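Local atomic coordinates of 3-oxoacyl-[acyl-carrier protein] synthase (Thermus thermophilus, PDB entry 1UB7), a protein that probably catalyses the condensation that initiates fatty acid synthesis, joining an acetyl group from acetyl-CoA to malonyl-ACP with loss of carbon dioxide. Residues A[228-233]-A[238-243]; A[142-145]-A[150-153]; A[56-61]-A[95-100]; A[215-220]-A[308-313]. All blocks are in the same frame, centred on the assembly; numbering follows the deposited sequence.

Interaction 1: residues A[228-233]-A[238-243]; sequences EAIEKA and EDIRLF
I230 lays the end of its side chain against the ring of F243, its CD1 lying 3.8 Å from F243 CE2 and 4.1 Å from F243 CZ. The methyl comes in obliquely at the distal side of the ring, and the two side chains cross at about a right angle. I240 CG1 lies 4.1 Å from both CG1 and CD1 of I230, so CD1 touches both the ring and I240. With CG1 of I230 anti to the carbonyl carbon (chi1 -62°), this longer branch leaves the helix toward the returning chain. The contact joins the C-terminal end of helix 211-233 to the start of strand 242-245, an outermost strand of the C-terminal sheet of this thiolase-like fold, and the chain reverses between them in a short connection. L302 of the neighbouring strand 300-307 touches I230, I240 and F243 alike, while L235 from the turn adds to the packing on I230. The neighbouring A229 packs on strands 172-180 and 311-318 of the same sheet, and its carbonyl oxygen also receives a hydrogen bond from S175 OG. Just beyond the end of the strand lies H246, a predicted active-site residue whose side chain is about 11 Å from that of F243.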
loop_
_atom_site.group_PDB
_atom_site.type_symbol
_atom_site.label_atom_id
_atom_site.label_comp_id
_atom_site.label_asym_id
_atom_site.label_seq_id
_atom_site.Cartn_x
_atom_site.Cartn_y
_atom_site.Cartn_z
ATOM N N GLU A 228 -7.522 23.762 5.977
ATOM C CA GLU A 228 -7.352 23.619 4.537
ATOM C C GLU A 228 -8.478 22.747 3.992
ATOM O O GLU A 228 -9.123 23.080 2.993
ATOM C CB GLU A 228 -6.004 22.970 4.254
ATOM C CG GLU A 228 -5.474 23.196 2.860
ATOM C CD GLU A 228 -4.176 22.452 2.626
ATOM O OE1 GLU A 228 -3.372 22.349 3.583
ATOM O OE2 GLU A 228 -3.958 21.978 1.490
ATOM N N ALA A 229 -8.716 21.630 4.666
ATOM C CA ALA A 229 -9.774 20.716 4.265
ATOM C C ALA A 229 -11.139 21.386 4.369
ATOM O O ALA A 229 -11.920 21.387 3.408
ATOM C CB ALA A 229 -9.744 19.479 5.128
ATOM N N ILE A 230 -11.437 21.963 5.532
ATOM C CA ILE A 230 -12.734 22.619 5.700
ATOM C C ILE A 230 -12.869 23.671 4.605
ATOM O O ILE A 230 -13.912 23.789 3.930
ATOM C CB ILE A 230 -12.858 23.282 7.085
ATOM C CG1 ILE A 230 -12.760 22.212 8.182
ATOM C CG2 ILE A 230 -14.195 24.007 7.191
ATOM C CD1 ILE A 230 -12.373 22.746 9.553
ATOM N N GLU A 231 -11.794 24.419 4.408
ATOM C CA GLU A 231 -11.800 25.438 3.386
ATOM C C GLU A 231 -11.973 24.795 2.013
ATOM O O GLU A 231 -12.846 25.198 1.246
ATOM C CB GLU A 231 -10.510 26.268 3.453
ATOM C CG GLU A 231 -10.168 27.056 2.192
ATOM C CD GLU A 231 -11.322 27.892 1.651
ATOM O OE1 GLU A 231 -11.152 28.504 0.571
ATOM O OE2 GLU A 231 -12.395 27.944 2.291
ATOM N N LYS A 232 -11.176 23.778 1.699
ATOM C CA LYS A 232 -11.298 23.153 0.381
ATOM C C LYS A 232 -12.700 22.569 0.182
ATOM O O LYS A 232 -13.195 22.475 -0.950
ATOM C CB LYS A 232 -10.230 22.066 0.189
ATOM C CG LYS A 232 -9.868 21.852 -1.279
ATOM C CD LYS A 232 -9.017 20.601 -1.520
ATOM C CE LYS A 232 -7.631 20.695 -0.912
ATOM N NZ LYS A 232 -6.814 19.505 -1.297
ATOM N N ALA A 233 -13.343 22.195 1.288
ATOM C CA ALA A 233 -14.688 21.623 1.256
ATOM C C ALA A 233 -15.800 22.648 0.987
ATOM O O ALA A 233 -16.932 22.276 0.679
ATOM C CB ALA A 233 -14.969 20.893 2.577
ATOM N N GLU A 238 -17.535 26.381 11.736
ATOM C CA GLU A 238 -18.886 26.426 12.276
ATOM C C GLU A 238 -19.834 25.486 11.551
ATOM O O GLU A 238 -20.932 25.215 12.033
ATOM C CB GLU A 238 -19.425 27.860 12.217
ATOM C CG GLU A 238 -18.662 28.828 13.101
ATOM C CD GLU A 238 -17.165 28.808 12.829
ATOM O OE1 GLU A 238 -16.753 29.189 11.710
ATOM O OE2 GLU A 238 -16.402 28.399 13.736
ATOM N N ASP A 239 -19.422 24.998 10.388
ATOM C CA ASP A 239 -20.253 24.074 9.630
ATOM C C ASP A 239 -19.979 22.626 10.048
ATOM O O ASP A 239 -20.752 21.718 9.712
ATOM C CB ASP A 239 -19.991 24.221 8.133
ATOM C CG ASP A 239 -20.636 25.454 7.546
ATOM O OD1 ASP A 239 -21.876 25.565 7.621
ATOM O OD2 ASP A 239 -19.900 26.305 7.007
ATOM N N ILE A 240 -18.892 22.418 10.792
ATOM C CA ILE A 240 -18.505 21.080 11.224
ATOM C C ILE A 240 -19.182 20.603 12.503
ATOM O O ILE A 240 -18.964 21.169 13.574
ATOM C CB ILE A 240 -16.963 20.979 11.412
ATOM C CG1 ILE A 240 -16.237 21.480 10.156
ATOM C CG2 ILE A 240 -16.564 19.533 11.658
ATOM C CD1 ILE A 240 -16.651 20.761 8.858
ATOM N N ARG A 241 -19.994 19.551 12.376
ATOM C CA ARG A 241 -20.716 18.934 13.496
ATOM C C ARG A 241 -19.775 18.223 14.482
ATOM O O ARG A 241 -19.956 18.306 15.698
ATOM C CB ARG A 241 -21.754 17.936 12.953
ATOM C CG ARG A 241 -22.424 17.027 13.992
ATOM C CD ARG A 241 -23.170 17.811 15.061
ATOM N NE ARG A 241 -24.135 18.748 14.486
ATOM C CZ ARG A 241 -24.982 19.486 15.200
ATOM N NH1 ARG A 241 -24.992 19.398 16.527
ATOM N NH2 ARG A 241 -25.815 20.322 14.587
ATOM N N LEU A 242 -18.774 17.520 13.967
ATOM C CA LEU A 242 -17.837 16.830 14.844
ATOM C C LEU A 242 -16.478 16.642 14.177
ATOM O O LEU A 242 -16.392 16.277 13.000
ATOM C CB LEU A 242 -18.406 15.472 15.259
ATOM C CG LEU A 242 -17.580 14.573 16.187
ATOM C CD1 LEU A 242 -17.564 15.139 17.595
ATOM C CD2 LEU A 242 -18.182 13.176 16.200
ATOM N N PHE A 243 -15.423 16.920 14.938
ATOM C CA PHE A 243 -14.056 16.779 14.465
ATOM C C PHE A 243 -13.578 15.462 15.019
ATOM O O PHE A 243 -13.708 15.216 16.212
ATOM C CB PHE A 243 -13.156 17.898 15.000
ATOM C CG PHE A 243 -13.410 19.237 14.372
ATOM C CD1 PHE A 243 -14.640 19.879 14.530
ATOM C CD2 PHE A 243 -12.423 19.859 13.609
ATOM C CE1 PHE A 243 -14.881 21.125 13.934
ATOM C CE2 PHE A 243 -12.657 21.101 13.011
ATOM C CZ PHE A 243 -13.887 21.733 13.174
#

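Interaction 2: residues A[142-145]-A[150-153]; sequences KIID and ATAV
T151 meets the preceding loop with its hydroxyl: OG1 stands 3.9 Å from I144 CG1 and 3.5 Å from the carbonyl oxygen of D145. The latter pair is not a hydrogen bond; the hydroxyl is bonded to D148 O, three residues back, just before the short helix. I144 and T151 run antiparallel alongside one another, and I144 continues on to the next residue. With CG1 anti to its own nitrogen (chi1 -174°) and the chain extended beyond, the isoleucine drives CD1 against the backbone of A152. CD1 to A152 CA measures 3.2 Å, tighter than normal carbon packing and perhaps partly a matter of coordinate error. The contact folds the loop that follows strand 131-138, in the N-terminal half of the thiolase-like fold, back on 149-152, a short, poorly hydrogen-bonded helix. Replacing I144 with an alanine would probably open a gap beside T151 and A152, leaving the helix less firmly held to the loop. A152 CB itself lies 4.1 Å from D145 O and also touches F21 of helix 18-22. The neighbouring I143 packs on F86 of the second subunit, and the side chain of N276, a predicted active-site residue, is about 9 Å from that of I144.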
loop_
_atom_site.group_PDB
_atom_site.type_symbol
_atom_site.label_atom_id
_atom_site.label_comp_id
_atom_site.label_asym_id
_atom_site.label_seq_id
_atom_site.Cartn_x
_atom_site.Cartn_y
_atom_site.Cartn_z
ATOM N N LYS A 142 2.599 -6.216 18.523
ATOM C CA LYS A 142 3.456 -7.267 17.980
ATOM C C LYS A 142 4.846 -6.772 17.597
ATOM O O LYS A 142 5.737 -7.581 17.347
ATOM C CB LYS A 142 2.800 -7.902 16.749
ATOM C CG LYS A 142 1.329 -8.247 16.921
ATOM C CD LYS A 142 1.098 -9.461 17.788
ATOM C CE LYS A 142 -0.385 -9.810 17.824
ATOM N NZ LYS A 142 -0.651 -11.137 18.448
ATOM N N ILE A 143 5.022 -5.453 17.532
ATOM C CA ILE A 143 6.312 -4.855 17.170
ATOM C C ILE A 143 6.748 -3.838 18.218
ATOM O O ILE A 143 7.755 -3.148 18.063
ATOM C CB ILE A 143 6.246 -4.121 15.799
ATOM C CG1 ILE A 143 5.130 -3.072 15.828
ATOM C CG2 ILE A 143 6.010 -5.117 14.678
ATOM C CD1 ILE A 143 5.362 -1.883 14.910
ATOM N N ILE A 144 5.971 -3.743 19.285
ATOM C CA ILE A 144 6.256 -2.805 20.350
ATOM C C ILE A 144 7.219 -3.419 21.364
ATOM O O ILE A 144 7.102 -4.600 21.702
ATOM C CB ILE A 144 4.950 -2.413 21.063
ATOM C CG1 ILE A 144 5.213 -1.312 22.083
ATOM C CG2 ILE A 144 4.349 -3.628 21.750
ATOM C CD1 ILE A 144 3.978 -0.904 22.848
ATOM N N ASP A 145 8.187 -2.627 21.821
ATOM C CA ASP A 145 9.127 -3.102 22.829
ATOM C C ASP A 145 8.442 -2.908 24.170
ATOM O O ASP A 145 8.411 -1.796 24.704
ATOM C CB ASP A 145 10.427 -2.299 22.816
ATOM C CG ASP A 145 11.320 -2.625 24.008
ATOM O OD1 ASP A 145 11.655 -3.816 24.198
ATOM O OD2 ASP A 145 11.682 -1.693 24.755
ATOM N N ALA A 150 8.647 4.779 26.933
ATOM C CA ALA A 150 8.096 5.715 25.958
ATOM C C ALA A 150 6.982 5.163 25.072
ATOM O O ALA A 150 5.930 5.784 24.928
ATOM C CB ALA A 150 9.225 6.257 25.087
ATOM N N THR A 151 7.219 4.000 24.477
ATOM C CA THR A 151 6.250 3.376 23.581
ATOM C C THR A 151 5.140 2.608 24.300
ATOM O O THR A 151 3.976 3.014 24.282
ATOM C CB THR A 151 6.959 2.404 22.608
ATOM O OG1 THR A 151 7.658 1.400 23.355
ATOM C CG2 THR A 151 7.955 3.148 21.747
ATOM N N ALA A 152 5.528 1.495 24.918
ATOM C CA ALA A 152 4.638 0.594 25.647
ATOM C C ALA A 152 3.268 1.128 26.079
ATOM O O ALA A 152 2.241 0.491 25.845
ATOM C CB ALA A 152 5.376 0.031 26.861
ATOM N N VAL A 153 3.248 2.295 26.704
ATOM C CA VAL A 153 1.996 2.857 27.192
ATOM C C VAL A 153 1.167 3.608 26.145
ATOM O O VAL A 153 0.020 3.974 26.409
ATOM C CB VAL A 153 2.271 3.818 28.371
ATOM C CG1 VAL A 153 3.082 3.101 29.446
ATOM C CG2 VAL A 153 3.017 5.052 27.871
#

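Interaction 3: residues A[56-61]-A[95-100]; sequences KAVEDL and ARFGLK
V58 sets CG1 over one face of the F97 ring, displaced toward its rim, in a CH-pi contact 3.8 Å from the ring centroid and 17° off the normal, and V58 CB adds an apolar contact to F97 CZ at 3.6 Å. Beside them, R96 NH2 donates to E59 OE2 over 3.1 Å in a salt bridge. The bond is moderately bent, at 151°, and uses the anti lone pair of the carboxylate, with the oxygen tilted slightly from the guanidinium plane. A water reinforces the pair, accepting from R96 NE at 2.6 Å and donating weakly to E59 OE2. R96 also lies along F97: its CG covers the ring face opposite V58, and the guanidinium has F97 CE1 beneath one face. The arginine bends at chi2 (68°), which brings its end back over the phenylalanine. F97 is the first residue to leave helix 89-96, which ends in a Schellman motif with G98, at positive phi, as its C-prime residue. L69 touches both V58 and F97. Helix 89-96 is the connection of a beta-alpha-beta crossover between the adjacent parallel strands 72-78 and 102-107, packed here against helix 50-64 in the N-terminal half of the thiolase-like fold.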
loop_
_atom_site.group_PDB
_atom_site.type_symbol
_atom_site.label_atom_id
_atom_site.label_comp_id
_atom_site.label_asym_id
_atom_site.label_seq_id
_atom_site.Cartn_x
_atom_site.Cartn_y
_atom_site.Cartn_z
ATOM N N LYS A 56 -12.513 -9.245 12.053
ATOM C CA LYS A 56 -13.469 -8.867 13.083
ATOM C C LYS A 56 -14.100 -7.497 12.860
ATOM O O LYS A 56 -15.276 -7.297 13.161
ATOM C CB LYS A 56 -12.819 -8.952 14.472
ATOM C CG LYS A 56 -12.910 -10.355 15.067
ATOM C CD LYS A 56 -11.620 -10.785 15.723
ATOM C CE LYS A 56 -11.621 -12.282 16.040
ATOM N NZ LYS A 56 -10.292 -12.709 16.597
ATOM N N ALA A 57 -13.343 -6.552 12.323
ATOM C CA ALA A 57 -13.911 -5.230 12.079
ATOM C C ALA A 57 -14.939 -5.334 10.963
ATOM O O ALA A 57 -15.984 -4.698 11.018
ATOM C CB ALA A 57 -12.822 -4.240 11.696
ATOM N N VAL A 58 -14.660 -6.143 9.944
ATOM C CA VAL A 58 -15.624 -6.263 8.860
ATOM C C VAL A 58 -16.884 -7.016 9.331
ATOM O O VAL A 58 -18.000 -6.688 8.903
ATOM C CB VAL A 58 -15.013 -6.948 7.611
ATOM C CG1 VAL A 58 -16.072 -7.034 6.509
ATOM C CG2 VAL A 58 -13.826 -6.142 7.107
ATOM N N GLU A 59 -16.719 -8.013 10.204
ATOM C CA GLU A 59 -17.887 -8.739 10.730
ATOM C C GLU A 59 -18.806 -7.766 11.464
ATOM O O GLU A 59 -20.029 -7.838 11.351
ATOM C CB GLU A 59 -17.466 -9.856 11.689
ATOM C CG GLU A 59 -16.949 -11.080 10.985
ATOM C CD GLU A 59 -16.182 -12.002 11.904
ATOM O OE1 GLU A 59 -16.034 -11.666 13.097
ATOM O OE2 GLU A 59 -15.718 -13.064 11.429
ATOM N N ASP A 60 -18.213 -6.848 12.216
ATOM C CA ASP A 60 -19.002 -5.886 12.946
ATOM C C ASP A 60 -19.757 -5.026 11.923
ATOM O O ASP A 60 -20.936 -4.716 12.106
ATOM C CB ASP A 60 -18.091 -5.021 13.836
ATOM C CG ASP A 60 -18.878 -4.024 14.663
ATOM O OD1 ASP A 60 -19.800 -4.455 15.403
ATOM O OD2 ASP A 60 -18.590 -2.812 14.567
ATOM N N LEU A 61 -19.066 -4.641 10.854
ATOM C CA LEU A 61 -19.657 -3.845 9.772
ATOM C C LEU A 61 -20.875 -4.600 9.220
ATOM O O LEU A 61 -21.932 -4.020 8.983
ATOM C CB LEU A 61 -18.612 -3.623 8.657
ATOM C CG LEU A 61 -19.015 -2.743 7.462
ATOM C CD1 LEU A 61 -17.769 -2.076 6.878
ATOM C CD2 LEU A 61 -19.747 -3.577 6.390
ATOM N N ALA A 95 -10.544 -12.970 0.556
ATOM C CA ALA A 95 -10.811 -14.406 0.611
ATOM C C ALA A 95 -11.863 -14.721 1.685
ATOM O O ALA A 95 -12.908 -15.315 1.396
ATOM C CB ALA A 95 -9.494 -15.172 0.901
ATOM N N ARG A 96 -11.574 -14.296 2.917
ATOM C CA ARG A 96 -12.452 -14.508 4.049
ATOM C C ARG A 96 -13.905 -14.189 3.735
ATOM O O ARG A 96 -14.807 -14.942 4.096
ATOM C CB ARG A 96 -11.981 -13.667 5.237
ATOM C CG ARG A 96 -13.008 -13.514 6.363
ATOM C CD ARG A 96 -13.293 -14.819 7.105
ATOM N NE ARG A 96 -14.357 -14.644 8.105
ATOM C CZ ARG A 96 -15.666 -14.635 7.840
ATOM N NH1 ARG A 96 -16.115 -14.800 6.594
ATOM N NH2 ARG A 96 -16.538 -14.452 8.827
ATOM N N PHE A 97 -14.153 -13.080 3.063
ATOM C CA PHE A 97 -15.529 -12.746 2.762
ATOM C C PHE A 97 -15.957 -13.150 1.349
ATOM O O PHE A 97 -16.998 -12.713 0.854
ATOM C CB PHE A 97 -15.737 -11.263 3.036
ATOM C CG PHE A 97 -15.563 -10.920 4.483
ATOM C CD1 PHE A 97 -16.600 -11.129 5.385
ATOM C CD2 PHE A 97 -14.325 -10.488 4.969
ATOM C CE1 PHE A 97 -16.403 -10.915 6.758
ATOM C CE2 PHE A 97 -14.112 -10.273 6.335
ATOM C CZ PHE A 97 -15.154 -10.487 7.234
ATOM N N GLY A 98 -15.148 -14.001 0.721
ATOM C CA GLY A 98 -15.450 -14.483 -0.618
ATOM C C GLY A 98 -15.879 -13.438 -1.633
ATOM O O GLY A 98 -16.876 -13.616 -2.334
ATOM N N LEU A 99 -15.116 -12.351 -1.725
ATOM C CA LEU A 99 -15.414 -11.265 -2.657
ATOM C C LEU A 99 -14.708 -11.407 -4.006
ATOM O O LEU A 99 -13.618 -11.991 -4.107
ATOM C CB LEU A 99 -14.980 -9.929 -2.067
ATOM C CG LEU A 99 -15.419 -9.573 -0.667
ATOM C CD1 LEU A 99 -14.814 -8.209 -0.287
ATOM C CD2 LEU A 99 -16.933 -9.556 -0.617
ATOM N N LYS A 100 -15.343 -10.863 -5.038
ATOM C CA LYS A 100 -14.759 -10.858 -6.371
ATOM C C LYS A 100 -14.126 -9.473 -6.332
ATOM O O LYS A 100 -14.790 -8.495 -6.647
ATOM C CB LYS A 100 -15.863 -10.895 -7.431
ATOM C CG LYS A 100 -15.345 -11.006 -8.860
ATOM C CD LYS A 100 -16.435 -10.612 -9.861
ATOM C CE LYS A 100 -16.664 -11.683 -10.917
ATOM N NZ LYS A 100 -15.392 -12.102 -11.558
HETATM O O HOH W 1 -13.018 -14.712 10.328
#

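Interaction 4: residues A[215-220]-A[308-313]; sequences FKFAVR and AGLTWA
The helix at F217 passes the entry to strand 311-318 with the CA atoms of F217 and L310 9.0 Å apart, the gap being bridged by side chains. F217 has CG anti to its backbone nitrogen (chi1 170°), which sends the ring straight out from the helix toward 308-313. L310 comes from the opposite direction and sets CD1 over the middle of one face, 3.8 Å from the ring centroid and 11° off the normal, a CH-pi contact. The rim of the same ring meets the start of the strand: F217 CZ lies 3.7 Å from the carbonyl oxygen of T311 and also 3.7 Å from CE3 of W312, both near the plane of the phenyl ring. The tryptophan crosses F217 at about a right angle. L310 is presented by an unusual turn, in which its preceding peptide bond is cis and G309 adopts backbone angles that call for glycine. T311 OG1 donates to A308 O at 2.8 Å, bridging the turn. The contact joins helix 211-233 to the turn between strands 300-307 and 311-318 in the C-terminal sheet of the thiolase-like fold; the side chains of the predicted active-site residues H246 and N276 are about 8 Å and 11 Å from that of F217. With an alanine in place of F217, L310 CD1 would probably lose the surface it rests on and the W312 indole would be freer to shift. The contact is essentially apolar, and the ring's C-H edge facing T311 O is probably mildly favourable electrostatically.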
loop_
_atom_site.group_PDB
_atom_site.type_symbol
_atom_site.label_atom_id
_atom_site.label_comp_id
_atom_site.label_asym_id
_atom_site.label_seq_id
_atom_site.Cartn_x
_atom_site.Cartn_y
_atom_site.Cartn_z
ATOM N N PHE A 215 5.268 15.828 18.452
ATOM C CA PHE A 215 4.257 16.651 19.117
ATOM C C PHE A 215 4.124 17.979 18.375
ATOM O O PHE A 215 3.016 18.427 18.046
ATOM C CB PHE A 215 4.667 16.917 20.575
ATOM C CG PHE A 215 3.618 17.635 21.380
ATOM C CD1 PHE A 215 3.282 18.957 21.096
ATOM C CD2 PHE A 215 2.926 16.972 22.389
ATOM C CE1 PHE A 215 2.272 19.606 21.802
ATOM C CE2 PHE A 215 1.911 17.614 23.102
ATOM C CZ PHE A 215 1.583 18.933 22.805
ATOM N N LYS A 216 5.275 18.603 18.134
ATOM C CA LYS A 216 5.357 19.877 17.433
ATOM C C LYS A 216 4.682 19.750 16.049
ATOM O O LYS A 216 3.945 20.640 15.609
ATOM C CB LYS A 216 6.838 20.257 17.291
ATOM C CG LYS A 216 7.123 21.752 17.186
ATOM C CD LYS A 216 8.624 22.024 17.052
ATOM C CE LYS A 216 9.412 21.480 18.243
ATOM N NZ LYS A 216 10.869 21.816 18.172
ATOM N N PHE A 217 4.940 18.622 15.388
ATOM C CA PHE A 217 4.393 18.302 14.066
ATOM C C PHE A 217 2.863 18.157 14.081
ATOM O O PHE A 217 2.143 18.903 13.408
ATOM C CB PHE A 217 5.038 16.996 13.559
ATOM C CG PHE A 217 4.393 16.427 12.318
ATOM C CD1 PHE A 217 4.435 17.118 11.108
ATOM C CD2 PHE A 217 3.729 15.201 12.368
ATOM C CE1 PHE A 217 3.825 16.597 9.965
ATOM C CE2 PHE A 217 3.116 14.673 11.238
ATOM C CZ PHE A 217 3.162 15.369 10.032
ATOM N N ALA A 218 2.380 17.186 14.852
ATOM C CA ALA A 218 0.949 16.917 14.961
ATOM C C ALA A 218 0.156 18.203 15.126
ATOM O O ALA A 218 -0.737 18.510 14.326
ATOM C CB ALA A 218 0.679 15.987 16.147
ATOM N N VAL A 219 0.505 18.953 16.167
ATOM C CA VAL A 219 -0.160 20.203 16.494
ATOM C C VAL A 219 -0.311 21.159 15.308
ATOM O O VAL A 219 -1.424 21.586 14.991
ATOM C CB VAL A 219 0.581 20.911 17.655
ATOM C CG1 VAL A 219 -0.111 22.214 17.997
ATOM C CG2 VAL A 219 0.613 19.993 18.884
ATOM N N ARG A 220 0.797 21.484 14.648
ATOM C CA ARG A 220 0.757 22.396 13.512
ATOM C C ARG A 220 0.102 21.792 12.281
ATOM O O ARG A 220 -0.691 22.448 11.595
ATOM C CB ARG A 220 2.169 22.864 13.161
ATOM C CG ARG A 220 2.729 23.860 14.163
ATOM C CD ARG A 220 4.197 24.145 13.920
ATOM N NE ARG A 220 4.733 25.054 14.925
ATOM C CZ ARG A 220 6.023 25.151 15.223
ATOM N NH1 ARG A 220 6.909 24.391 14.590
ATOM N NH2 ARG A 220 6.427 26.004 16.156
ATOM N N ALA A 308 3.913 8.606 11.125
ATOM C CA ALA A 308 5.209 8.288 10.526
ATOM C C ALA A 308 5.206 8.564 9.029
ATOM O O ALA A 308 4.181 8.412 8.339
ATOM C CB ALA A 308 5.574 6.837 10.782
ATOM N N GLY A 309 6.375 8.971 8.542
ATOM C CA GLY A 309 6.551 9.279 7.138
ATOM C C GLY A 309 7.655 10.300 6.959
ATOM O O GLY A 309 8.723 9.960 6.453
ATOM N N LEU A 310 7.420 11.543 7.386
ATOM C CA LEU A 310 6.160 11.941 8.013
ATOM C C LEU A 310 5.000 12.027 7.020
ATOM O O LEU A 310 5.191 12.301 5.825
ATOM C CB LEU A 310 6.328 13.278 8.749
ATOM C CG LEU A 310 7.388 13.315 9.866
ATOM C CD1 LEU A 310 7.360 14.685 10.520
ATOM C CD2 LEU A 310 7.127 12.230 10.914
ATOM N N THR A 311 3.801 11.772 7.543
ATOM C CA THR A 311 2.574 11.772 6.758
ATOM C C THR A 311 1.458 12.435 7.552
ATOM O O THR A 311 1.421 12.377 8.785
ATOM C CB THR A 311 2.116 10.308 6.421
ATOM O OG1 THR A 311 3.244 9.528 6.005
ATOM C CG2 THR A 311 1.069 10.300 5.290
ATOM N N TRP A 312 0.536 13.055 6.834
ATOM C CA TRP A 312 -0.599 13.712 7.460
ATOM C C TRP A 312 -1.730 13.724 6.435
ATOM O O TRP A 312 -1.483 13.688 5.221
ATOM C CB TRP A 312 -0.208 15.142 7.871
ATOM C CG TRP A 312 0.089 16.075 6.718
ATOM C CD1 TRP A 312 -0.819 16.823 6.003
ATOM C CD2 TRP A 312 1.370 16.341 6.139
ATOM N NE1 TRP A 312 -0.177 17.538 5.015
ATOM C CE2 TRP A 312 1.166 17.260 5.071
ATOM C CE3 TRP A 312 2.672 15.893 6.408
ATOM C CZ2 TRP A 312 2.228 17.741 4.270
ATOM C CZ3 TRP A 312 3.731 16.371 5.612
ATOM C CH2 TRP A 312 3.498 17.286 4.554
ATOM N N ALA A 313 -2.966 13.767 6.922
ATOM C CA ALA A 313 -4.120 13.783 6.041
ATOM C C ALA A 313 -5.348 14.281 6.777
ATOM O O ALA A 313 -5.421 14.212 8.002
ATOM C CB ALA A 313 -4.380 12.390 5.500
#

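Overall arrangement
From the N terminus, interaction 3 comes first, closing a loop between helix 50-64 and the end of helix 89-96 in the N-terminal half of the fold. Interaction 2 follows in series, a short local closure between the loop after strand 131-138 and helix 149-152. Interaction 4 then makes a long closure from 215-220 to 308-313, and the whole of interaction 1, 228-233 with 238-243, falls within that span; no two loops cross. Interactions 1 and 4 share helix 211-233 and tie different ends of it to the C-terminal sheet, their centres about 19 Å apart. Interactions 2 and 4, centres about 20 Å apart, both border the second subunit.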